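PDB 3DMH: probable ribosomal RNA small subunit methyltransferase from Thermus thermophilus, which methylates the N2 atom of a specific guanosine in 16S ribosomal RNA, using S-adenosylmethionine as the methyl donor. Local coordinates for residues 47-53 with 102-108; 237-243 with 256-262. All blocks are in the same frame, centred on the assembly; numbering follows the deposited sequence. Where two conformers were deposited one is given.

How the interactions relate
Interaction 1 comes first along the chain and is complete before interaction 2 begins. Each joins the first strand of a seven-stranded mixed sheet, order 3-2-1-4-5-7-6, to a parallel neighbour: 47-53 pairs with the fourth strand, 102-108, and 237-243 with the second, 256-262. The two sheets are separate but share the topology of Rossmann-like methyltransferases, consistent with an internal duplication. The contacts do not touch; their centres lie about 34 Å apart on opposite sides of the chain's centre, with about 13 Å between nearest atoms. Interaction 2 supplies part of the S-adenosylmethionine pocket, whereas interaction 1 lies away from the annotated sites and builds the core of the other sheet.

Interaction 1: 47-53 with 102-108; sequences ERALDLN and YDLVVLA
Leu50 lies over one face of the Tyr102 ring, its CB 3.8 Å from the ring centroid and nearly on the ring normal, a CH-pi contact. Its methyls continue across the same ring, near CE2 and CZ. The aromatic face gives this branched aliphatic chain a broad apolar surface, and Ala128 of helix 115-128 touches both residues. Leu52 CD1 meets Val105 CG1 at 3.8 Å.

Ala49, Leu50 and Asp51 pair in parallel with Leu104, Val105 and Val106, joining the first and fourth strands in the middle of a Rossmann-like sheet, away from the annotated sites. Where the chain turns at Asp103, Arg48 O accepts two bonds, from Asp103 N and Leu104 N. Arg48, bent at chi3 (-59°), brings its guanidinium side-on to Asp103: NH2 reaches OD1 at 2.9 Å and NE reaches OD2 at 3.2 Å. Both oxygens lie near the guanidinium plane, the carboxylate turned 49° from it. Asp103 OD2 also takes Glu47 N at 2.8 Å and Arg48 N at 2.9 Å, while OD1 has a second cationic partner in Arg130. With Asp103 replaced by an alanine, Arg48 and Arg130 would probably lose their shared anion and the two backbone N-H groups their acceptor.

At the other end, Asn53 ND2 donates to Ala108 O at 2.8 Å, and Asp51 OD1 closes an Asx turn onto Asn53 N while its OD2 is hydrogen-bonded to Ser60 OG. A water bridges Asp51 OD1 to Ala108 N. An ion pair thus fastens one end, and an amide, an Asx turn and a bridging water the other, with the apolar overlap between them.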
ATOM      1  N   GLU A  47      -2.568 -28.395 -10.352  1.00 22.65           N
ATOM      2  CA  GLU A  47      -1.107 -28.261 -10.340  1.00 23.15           C
ATOM      3  C   GLU A  47      -0.606 -26.840 -10.137  1.00 22.31           C
ATOM      4  O   GLU A  47       0.455 -26.646  -9.564  1.00 23.20           O
ATOM      5  CB  GLU A  47      -0.517 -28.775 -11.655  1.00 24.11           C
ATOM      6  CG  GLU A  47      -0.546 -30.298 -11.811  1.00 28.42           C
ATOM      7  CD  GLU A  47      -1.942 -30.853 -11.989  1.00 34.56           C
ATOM      8  OE1 GLU A  47      -2.760 -30.199 -12.679  1.00 36.99           O
ATOM      9  OE2 GLU A  47      -2.223 -31.944 -11.434  1.00 37.57           O
ATOM     10  N   ARG A  48      -1.370 -25.865 -10.622  1.00 21.69           N
ATOM     11  CA  ARG A  48      -0.932 -24.458 -10.636  1.00 20.94           C
ATOM     12  C   ARG A  48      -1.852 -23.561  -9.804  1.00 19.92           C
ATOM     13  O   ARG A  48      -3.048 -23.459 -10.076  1.00 19.91           O
ATOM     14  CB  ARG A  48      -0.899 -23.930 -12.068  1.00 22.33           C
ATOM     15  CG  ARG A  48      -0.036 -24.742 -13.022  1.00 24.96           C
ATOM     16  CD  ARG A  48      -0.554 -24.595 -14.457  1.00 29.43           C
ATOM     17  NE  ARG A  48      -1.949 -25.053 -14.584  1.00 31.65           N
ATOM     18  CZ  ARG A  48      -2.736 -24.850 -15.638  1.00 34.02           C
ATOM     19  NH1 ARG A  48      -2.291 -24.212 -16.720  1.00 34.91           N
ATOM     20  NH2 ARG A  48      -3.980 -25.304 -15.611  1.00 34.72           N
ATOM     21  N   ALA A  49      -1.282 -22.896  -8.800  1.00 19.13           N
ATOM     22  CA  ALA A  49      -2.048 -21.992  -7.942  1.00 18.60           C
ATOM     23  C   ALA A  49      -1.566 -20.554  -8.069  1.00 18.27           C
ATOM     24  O   ALA A  49      -0.381 -20.312  -8.336  1.00 19.44           O
ATOM     25  CB  ALA A  49      -1.956 -22.418  -6.468  1.00 19.22           C
ATOM     26  N   LEU A  50      -2.478 -19.619  -7.826  1.00 17.84           N
ATOM     27  CA  LEU A  50      -2.147 -18.195  -7.818  1.00 17.60           C
ATOM     28  C   LEU A  50      -2.700 -17.565  -6.538  1.00 18.10           C
ATOM     29  O   LEU A  50      -3.889 -17.679  -6.260  1.00 17.86           O
ATOM     30  CB  LEU A  50      -2.770 -17.516  -9.047  1.00 18.26           C
ATOM     31  CG  LEU A  50      -2.494 -16.017  -9.253  1.00 17.42           C
ATOM     32  CD1 LEU A  50      -1.035 -15.759  -9.521  1.00 21.12           C
ATOM     33  CD2 LEU A  50      -3.380 -15.464 -10.404  1.00 18.93           C
ATOM     34  N   ASP A  51      -1.848 -16.878  -5.771  1.00 17.66           N
ATOM     35  CA  ASP A  51      -2.307 -16.094  -4.611  1.00 17.99           C
ATOM     36  C   ASP A  51      -2.338 -14.622  -5.007  1.00 18.50           C
ATOM     37  O   ASP A  51      -1.302 -14.062  -5.360  1.00 17.95           O
ATOM     38  CB  ASP A  51      -1.339 -16.298  -3.437  1.00 18.01           C
ATOM     39  CG  ASP A  51      -1.837 -15.701  -2.146  1.00 19.41           C
ATOM     40  OD1 ASP A  51      -2.627 -14.737  -2.146  1.00 18.46           O
ATOM     41  OD2 ASP A  51      -1.355 -16.183  -1.091  1.00 20.23           O
ATOM     42  N   LEU A  52      -3.526 -14.012  -4.969  1.00 18.49           N
ATOM     43  CA  LEU A  52      -3.707 -12.628  -5.438  1.00 19.66           C
ATOM     44  C   LEU A  52      -3.537 -11.560  -4.362  1.00 20.87           C
ATOM     45  O   LEU A  52      -3.644 -10.368  -4.657  1.00 22.04           O
ATOM     46  CB  LEU A  52      -5.088 -12.464  -6.110  1.00 19.76           C
ATOM     47  CG  LEU A  52      -5.210 -13.166  -7.451  1.00 20.83           C
ATOM     48  CD1 LEU A  52      -6.653 -13.013  -7.956  1.00 22.53           C
ATOM     49  CD2 LEU A  52      -4.230 -12.590  -8.463  1.00 23.57           C
ATOM     50  N   ASN A  53      -3.311 -11.969  -3.111  1.00 20.05           N
ATOM     51  CA  ASN A  53      -3.138 -10.996  -2.022  1.00 19.44           C
ATOM     52  C   ASN A  53      -2.347 -11.659  -0.912  1.00 19.18           C
ATOM     53  O   ASN A  53      -2.880 -11.889   0.179  1.00 19.18           O
ATOM     54  CB  ASN A  53      -4.494 -10.486  -1.508  1.00 20.18           C
ATOM     55  CG  ASN A  53      -4.352  -9.434  -0.402  1.00 19.45           C
ATOM     56  OD1 ASN A  53      -3.324  -8.742  -0.302  1.00 20.02           O
ATOM     57  ND2 ASN A  53      -5.365  -9.323   0.443  1.00 20.51           N
ATOM     58  N   TYR A 102      -4.409 -21.097 -14.423  1.00 21.42           N
ATOM     59  CA  TYR A 102      -4.331 -21.620 -13.047  1.00 20.45           C
ATOM     60  C   TYR A 102      -5.476 -22.542 -12.727  1.00 20.16           C
ATOM     61  O   TYR A 102      -6.583 -22.377 -13.229  1.00 20.16           O
ATOM     62  CB  TYR A 102      -4.304 -20.470 -12.026  1.00 20.91           C
ATOM     63  CG  TYR A 102      -3.106 -19.601 -12.249  1.00 20.39           C
ATOM     64  CD1 TYR A 102      -1.871 -19.931 -11.710  1.00 20.44           C
ATOM     65  CD2 TYR A 102      -3.196 -18.476 -13.077  1.00 19.49           C
ATOM     66  CE1 TYR A 102      -0.755 -19.153 -11.952  1.00 21.56           C
ATOM     67  CE2 TYR A 102      -2.083 -17.687 -13.326  1.00 20.96           C
ATOM     68  CZ  TYR A 102      -0.864 -18.040 -12.760  1.00 21.43           C
ATOM     69  OH  TYR A 102       0.257 -17.266 -12.992  1.00 23.46           O
ATOM     70  N   ASP A 103      -5.196 -23.529 -11.884  1.00 19.36           N
ATOM     71  CA  ASP A 103      -6.221 -24.456 -11.408  1.00 19.04           C
ATOM     72  C   ASP A 103      -6.866 -23.991 -10.090  1.00 18.58           C
ATOM     73  O   ASP A 103      -8.017 -24.343  -9.789  1.00 18.41           O
ATOM     74  CB  ASP A 103      -5.600 -25.836 -11.194  1.00 19.67           C
ATOM     75  CG  ASP A 103      -4.847 -26.322 -12.406  1.00 19.51           C
ATOM     76  OD1 ASP A 103      -5.479 -26.462 -13.475  1.00 23.28           O
ATOM     77  OD2 ASP A 103      -3.632 -26.590 -12.281  1.00 22.67           O
ATOM     78  N   LEU A 104      -6.123 -23.194  -9.319  1.00 17.74           N
ATOM     79  CA  LEU A 104      -6.568 -22.755  -8.008  1.00 18.05           C
ATOM     80  C   LEU A 104      -6.133 -21.332  -7.759  1.00 18.06           C
ATOM     81  O   LEU A 104      -4.991 -20.991  -8.056  1.00 18.67           O
ATOM     82  CB  LEU A 104      -5.945 -23.664  -6.935  1.00 17.76           C
ATOM     83  CG  LEU A 104      -6.398 -23.473  -5.488  1.00 18.01           C
ATOM     84  CD1 LEU A 104      -7.858 -23.830  -5.295  1.00 20.21           C
ATOM     85  CD2 LEU A 104      -5.534 -24.323  -4.545  1.00 18.82           C
ATOM     86  N   VAL A 105      -7.038 -20.520  -7.219  1.00 17.07           N
ATOM     87  CA  VAL A 105      -6.680 -19.154  -6.799  1.00 17.42           C
ATOM     88  C   VAL A 105      -6.987 -19.002  -5.316  1.00 17.07           C
ATOM     89  O   VAL A 105      -7.986 -19.524  -4.818  1.00 17.48           O
ATOM     90  CB  VAL A 105      -7.421 -18.082  -7.657  1.00 17.74           C
ATOM     91  CG1 VAL A 105      -7.194 -16.665  -7.112  1.00 18.75           C
ATOM     92  CG2 VAL A 105      -6.965 -18.159  -9.089  1.00 18.28           C
ATOM     93  N   VAL A 106      -6.107 -18.281  -4.615  1.00 17.66           N
ATOM     94  CA  VAL A 106      -6.322 -17.936  -3.216  1.00 18.58           C
ATOM     95  C   VAL A 106      -6.458 -16.419  -3.113  1.00 18.88           C
ATOM     96  O   VAL A 106      -5.599 -15.683  -3.601  1.00 18.70           O
ATOM     97  CB  VAL A 106      -5.165 -18.440  -2.331  1.00 18.90           C
ATOM     98  CG1 VAL A 106      -5.378 -17.978  -0.888  1.00 19.41           C
ATOM     99  CG2 VAL A 106      -5.106 -19.997  -2.388  1.00 18.40           C
ATOM    100  N   LEU A 107      -7.551 -15.946  -2.510  1.00 18.27           N
ATOM    101  CA  LEU A 107      -7.751 -14.499  -2.361  1.00 18.36           C
ATOM    102  C   LEU A 107      -8.311 -14.177  -0.982  1.00 18.56           C
ATOM    103  O   LEU A 107      -9.502 -14.421  -0.691  1.00 19.51           O
ATOM    104  CB  LEU A 107      -8.675 -13.951  -3.464  1.00 18.74           C
ATOM    105  CG  LEU A 107      -9.103 -12.487  -3.365  1.00 18.81           C
ATOM    106  CD1 LEU A 107      -7.880 -11.576  -3.481  1.00 18.60           C
ATOM    107  CD2 LEU A 107     -10.068 -12.190  -4.471  1.00 20.47           C
ATOM    108  N   ALA A 108      -7.427 -13.686  -0.109  1.00 18.38           N
ATOM    109  CA  ALA A 108      -7.865 -12.965   1.080  1.00 18.65           C
ATOM    110  C   ALA A 108      -8.414 -11.618   0.588  1.00 18.88           C
ATOM    111  O   ALA A 108      -7.696 -10.844  -0.053  1.00 20.15           O
ATOM    112  CB  ALA A 108      -6.688 -12.760   2.046  1.00 20.11           C
TER
HETATM  113  O   HOH W   1      -4.608 -14.097  -0.326  1.00 17.78           O

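Interaction 2: 237-243 with 256-262; sequences VLDLGAG and AEVVGVE. With SAM (S-adenosylmethionine), chain D.
Glu262 extends its CG opposite the backbone N (chi1 170°) and then bends at chi2 (56°), which swings its carboxylate back to the loop 241-243 and the ribose of S-adenosylmethionine. Glu262 OE1 accepts from Gly243 N at 2.8 Å, on the anti side of the carboxylate, and from the ribose O3' at 2.7 Å. Glu262 OE2 takes the ribose O2' at 2.6 Å and also the backbone N of Asp264. An acidic residue suits this place because its two oxygens can receive both ribose hydroxyls, and the protein N-H groups help to fix its rotation.

Gly241 O receives the methionine amino N of the cofactor at 2.8 Å; Ala242 O adds a weak bond. The glycines are needed for space: a side chain on Gly241 would run into the ribose O4', and one on Gly243 into the cofactor CB, and both have positive phi. This is the glycine-rich loop after the first strand of Rossmann-like methyltransferases, followed by the acidic residue ending the second. Val261 O tightens the turn by accepting from both Gly241 N and Ala242 N. Ala242 CB rests 3.7 Å from Gly260 CA, where any side chain on Gly260 would clash.

Behind the loop the parallel strands pack apolar groups on both faces. Val237 CG2 meets Ala256 CB at 3.6 Å, and on the face of Leu238, Leu240 CD2 lies beside Val261 CG2 at 3.7 Å. Helix 248-253 links the two strands in a beta-alpha-beta unit and lies over the face of Val237 and Val258, which its Leu251 covers, while Thr248 holds Asp239. Strand 299-304 pairs along 236-240, and helix 265-277 packs against Ala242 and Glu262.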
ATOM      1  N   VAL A 237      13.655  17.052  -2.807  1.00 19.47           N
ATOM      2  CA  VAL A 237      12.521  16.774  -1.923  1.00 19.77           C
ATOM      3  C   VAL A 237      12.282  15.272  -1.907  1.00 19.78           C
ATOM      4  O   VAL A 237      12.317  14.630  -2.960  1.00 20.81           O
ATOM      5  CB  VAL A 237      11.236  17.472  -2.431  1.00 19.74           C
ATOM      6  CG1 VAL A 237       9.999  17.030  -1.636  1.00 21.64           C
ATOM      7  CG2 VAL A 237      11.390  18.990  -2.358  1.00 20.56           C
ATOM      8  N   LEU A 238      12.059  14.709  -0.715  1.00 18.63           N
ATOM      9  CA  LEU A 238      11.586  13.338  -0.575  1.00 18.77           C
ATOM     10  C   LEU A 238      10.159  13.397  -0.061  1.00 18.63           C
ATOM     11  O   LEU A 238       9.914  14.069   0.946  1.00 19.90           O
ATOM     12  CB  LEU A 238      12.433  12.568   0.433  1.00 19.19           C
ATOM     13  CG  LEU A 238      12.053  11.099   0.676  1.00 19.51           C
ATOM     14  CD1 LEU A 238      12.244  10.256  -0.575  1.00 20.51           C
ATOM     15  CD2 LEU A 238      12.961  10.563   1.777  1.00 20.04           C
ATOM     16  N   ASP A 239       9.252  12.706  -0.757  1.00 18.89           N
ATOM     17  CA  ASP A 239       7.839  12.618  -0.354  1.00 18.38           C
ATOM     18  C   ASP A 239       7.649  11.203   0.188  1.00 19.40           C
ATOM     19  O   ASP A 239       7.664  10.232  -0.591  1.00 20.08           O
ATOM     20  CB  ASP A 239       6.931  12.891  -1.565  1.00 19.31           C
ATOM     21  CG  ASP A 239       5.444  12.862  -1.235  1.00 18.75           C
ATOM     22  OD1 ASP A 239       5.056  12.501  -0.113  1.00 20.61           O
ATOM     23  OD2 ASP A 239       4.675  13.181  -2.160  1.00 22.04           O
ATOM     24  N   LEU A 240       7.515  11.085   1.519  1.00 18.38           N
ATOM     25  CA  LEU A 240       7.375   9.768   2.159  1.00 18.67           C
ATOM     26  C   LEU A 240       5.923   9.325   2.096  1.00 19.26           C
ATOM     27  O   LEU A 240       5.039   9.901   2.768  1.00 19.85           O
ATOM     28  CB  LEU A 240       7.834   9.821   3.623  1.00 19.79           C
ATOM     29  CG  LEU A 240       9.317  10.022   3.889  1.00 18.94           C
ATOM     30  CD1 LEU A 240       9.584  10.394   5.331  1.00 21.28           C
ATOM     31  CD2 LEU A 240      10.099   8.762   3.528  1.00 20.97           C
ATOM     32  N   GLY A 241       5.658   8.282   1.310  1.00 18.58           N
ATOM     33  CA  GLY A 241       4.309   7.786   1.134  1.00 19.21           C
ATOM     34  C   GLY A 241       3.611   8.639   0.108  1.00 19.04           C
ATOM     35  O   GLY A 241       2.604   9.268   0.398  1.00 19.47           O
ATOM     36  N   ALA A 242       4.152   8.662  -1.109  1.00 19.77           N
ATOM     37  CA  ALA A 242       3.742   9.683  -2.105  1.00 18.69           C
ATOM     38  C   ALA A 242       2.327   9.494  -2.655  1.00 18.45           C
ATOM     39  O   ALA A 242       1.724  10.462  -3.173  1.00 19.27           O
ATOM     40  CB  ALA A 242       4.773   9.771  -3.278  1.00 19.15           C
ATOM     41  N   GLY A 243       1.772   8.285  -2.567  1.00 18.30           N
ATOM     42  CA  GLY A 243       0.438   8.052  -3.123  1.00 18.97           C
ATOM     43  C   GLY A 243       0.347   8.376  -4.605  1.00 18.86           C
ATOM     44  O   GLY A 243       1.335   8.188  -5.326  1.00 19.10           O
ATOM     45  N   ALA A 256      10.902  21.776  -7.615  1.00 23.16           N
ATOM     46  CA  ALA A 256      11.676  20.868  -6.782  1.00 22.98           C
ATOM     47  C   ALA A 256      12.091  19.650  -7.592  1.00 22.58           C
ATOM     48  O   ALA A 256      11.397  19.253  -8.545  1.00 22.54           O
ATOM     49  CB  ALA A 256      10.847  20.423  -5.578  1.00 22.82           C
ATOM     50  N   GLU A 257      13.209  19.045  -7.203  0.50 22.30           N
ATOM     51  CA  GLU A 257      13.626  17.751  -7.742  0.50 22.49           C
ATOM     52  C   GLU A 257      13.157  16.663  -6.775  0.50 22.42           C
ATOM     53  O   GLU A 257      13.827  16.374  -5.783  0.50 22.35           O
ATOM     54  CB  GLU A 257      15.146  17.726  -7.940  0.50 22.51           C
ATOM     55  CG  GLU A 257      15.654  18.934  -8.736  0.50 22.30           C
ATOM     56  CD  GLU A 257      17.167  18.983  -8.915  0.50 23.19           C
ATOM     57  OE1 GLU A 257      17.862  17.989  -8.618  0.50 24.56           O
ATOM     58  OE2 GLU A 257      17.665  20.034  -9.373  0.50 23.47           O
ATOM     59  N   VAL A 258      11.992  16.087  -7.076  1.00 21.96           N
ATOM     60  CA  VAL A 258      11.231  15.258  -6.132  1.00 21.76           C
ATOM     61  C   VAL A 258      11.452  13.771  -6.350  1.00 21.73           C
ATOM     62  O   VAL A 258      11.456  13.295  -7.496  1.00 21.37           O
ATOM     63  CB  VAL A 258       9.713  15.558  -6.217  1.00 22.59           C
ATOM     64  CG1 VAL A 258       8.992  14.918  -5.047  1.00 22.71           C
ATOM     65  CG2 VAL A 258       9.443  17.060  -6.225  1.00 22.13           C
ATOM     66  N   VAL A 259      11.651  13.072  -5.228  1.00 20.40           N
ATOM     67  CA  VAL A 259      11.654  11.613  -5.174  1.00 20.00           C
ATOM     68  C   VAL A 259      10.471  11.216  -4.311  1.00 20.38           C
ATOM     69  O   VAL A 259      10.379  11.662  -3.170  1.00 21.02           O
ATOM     70  CB  VAL A 259      12.919  11.061  -4.516  1.00 19.26           C
ATOM     71  CG1 VAL A 259      12.843   9.524  -4.414  1.00 18.68           C
ATOM     72  CG2 VAL A 259      14.152  11.464  -5.310  1.00 19.68           C
ATOM     73  N   GLY A 260       9.549  10.423  -4.863  1.00 19.79           N
ATOM     74  CA  GLY A 260       8.418   9.892  -4.089  1.00 19.38           C
ATOM     75  C   GLY A 260       8.741   8.446  -3.789  1.00 20.01           C
ATOM     76  O   GLY A 260       9.199   7.721  -4.670  1.00 20.89           O
ATOM     77  N   VAL A 261       8.544   8.047  -2.528  1.00 18.35           N
ATOM     78  CA  VAL A 261       8.635   6.627  -2.147  1.00 18.66           C
ATOM     79  C   VAL A 261       7.263   6.180  -1.704  1.00 18.35           C
ATOM     80  O   VAL A 261       6.558   6.889  -0.987  1.00 19.28           O
ATOM     81  CB  VAL A 261       9.695   6.327  -1.064  1.00 17.62           C
ATOM     82  CG1 VAL A 261      11.107   6.516  -1.646  1.00 18.68           C
ATOM     83  CG2 VAL A 261       9.541   7.160   0.222  1.00 18.67           C
ATOM     84  N   GLU A 262       6.880   4.996  -2.174  1.00 17.67           N
ATOM     85  CA  GLU A 262       5.508   4.512  -1.982  1.00 18.79           C
ATOM     86  C   GLU A 262       5.533   2.981  -1.983  1.00 17.83           C
ATOM     87  O   GLU A 262       6.109   2.379  -2.919  1.00 18.47           O
ATOM     88  CB  GLU A 262       4.626   5.062  -3.110  1.00 18.65           C
ATOM     89  CG  GLU A 262       3.236   4.465  -3.206  1.00 18.58           C
ATOM     90  CD  GLU A 262       2.452   4.602  -1.913  1.00 19.53           C
ATOM     91  OE1 GLU A 262       2.240   5.748  -1.464  1.00 18.79           O
ATOM     92  OE2 GLU A 262       2.052   3.556  -1.373  1.00 19.93           O
TER
HETATM   93  N   SAM D 384       1.100  11.599  -0.013  1.00 16.82           N
HETATM   94  CA  SAM D 384      -0.253  11.139  -0.480  1.00 17.87           C
HETATM   95  C   SAM D 384      -1.263  12.235  -0.214  1.00 18.59           C
HETATM   96  O   SAM D 384      -0.887  13.156   0.524  1.00 19.76           O
HETATM   97  OXT SAM D 384      -2.404  12.153  -0.699  1.00 19.44           O
HETATM   98  CB  SAM D 384      -0.699   9.876   0.261  1.00 17.79           C
HETATM   99  CG  SAM D 384      -0.808  10.000   1.783  1.00 17.65           C
HETATM  100  SD  SAM D 384      -1.464   8.473   2.530  1.00 19.20           S
HETATM  101  CE  SAM D 384      -2.114   9.091   4.109  1.00 19.57           C
HETATM  102  C5' SAM D 384      -0.012   7.552   3.116  1.00 17.16           C
HETATM  103  C4' SAM D 384       0.712   6.835   1.988  1.00 15.33           C
HETATM  104  O4' SAM D 384       1.744   6.087   2.627  1.00 13.93           O
HETATM  105  C3' SAM D 384      -0.151   5.857   1.179  1.00 14.02           C
HETATM  106  O3' SAM D 384      -0.097   6.135  -0.214  1.00 13.83           O
HETATM  107  C2' SAM D 384       0.440   4.490   1.536  1.00 13.48           C
HETATM  108  O2' SAM D 384       0.325   3.499   0.533  1.00 14.54           O
HETATM  109  C1' SAM D 384       1.873   4.913   1.850  1.00 13.93           C
HETATM  110  N9  SAM D 384       2.585   3.890   2.592  1.00 11.94           N
HETATM  111  C8  SAM D 384       2.091   2.971   3.515  1.00 13.52           C
HETATM  112  N7  SAM D 384       3.117   2.221   3.986  1.00 12.59           N
HETATM  113  C5  SAM D 384       4.265   2.647   3.351  1.00 11.05           C
HETATM  114  C6  SAM D 384       5.601   2.230   3.392  1.00 11.86           C
HETATM  115  N6  SAM D 384       5.986   1.199   4.157  1.00 12.42           N
HETATM  116  N1  SAM D 384       6.508   2.901   2.606  1.00 12.34           N
HETATM  117  C2  SAM D 384       6.129   3.942   1.787  1.00 12.71           C
HETATM  118  N3  SAM D 384       4.801   4.339   1.682  1.00 12.22           N
HETATM  119  C4  SAM D 384       3.914   3.694   2.473  1.00 11.34           C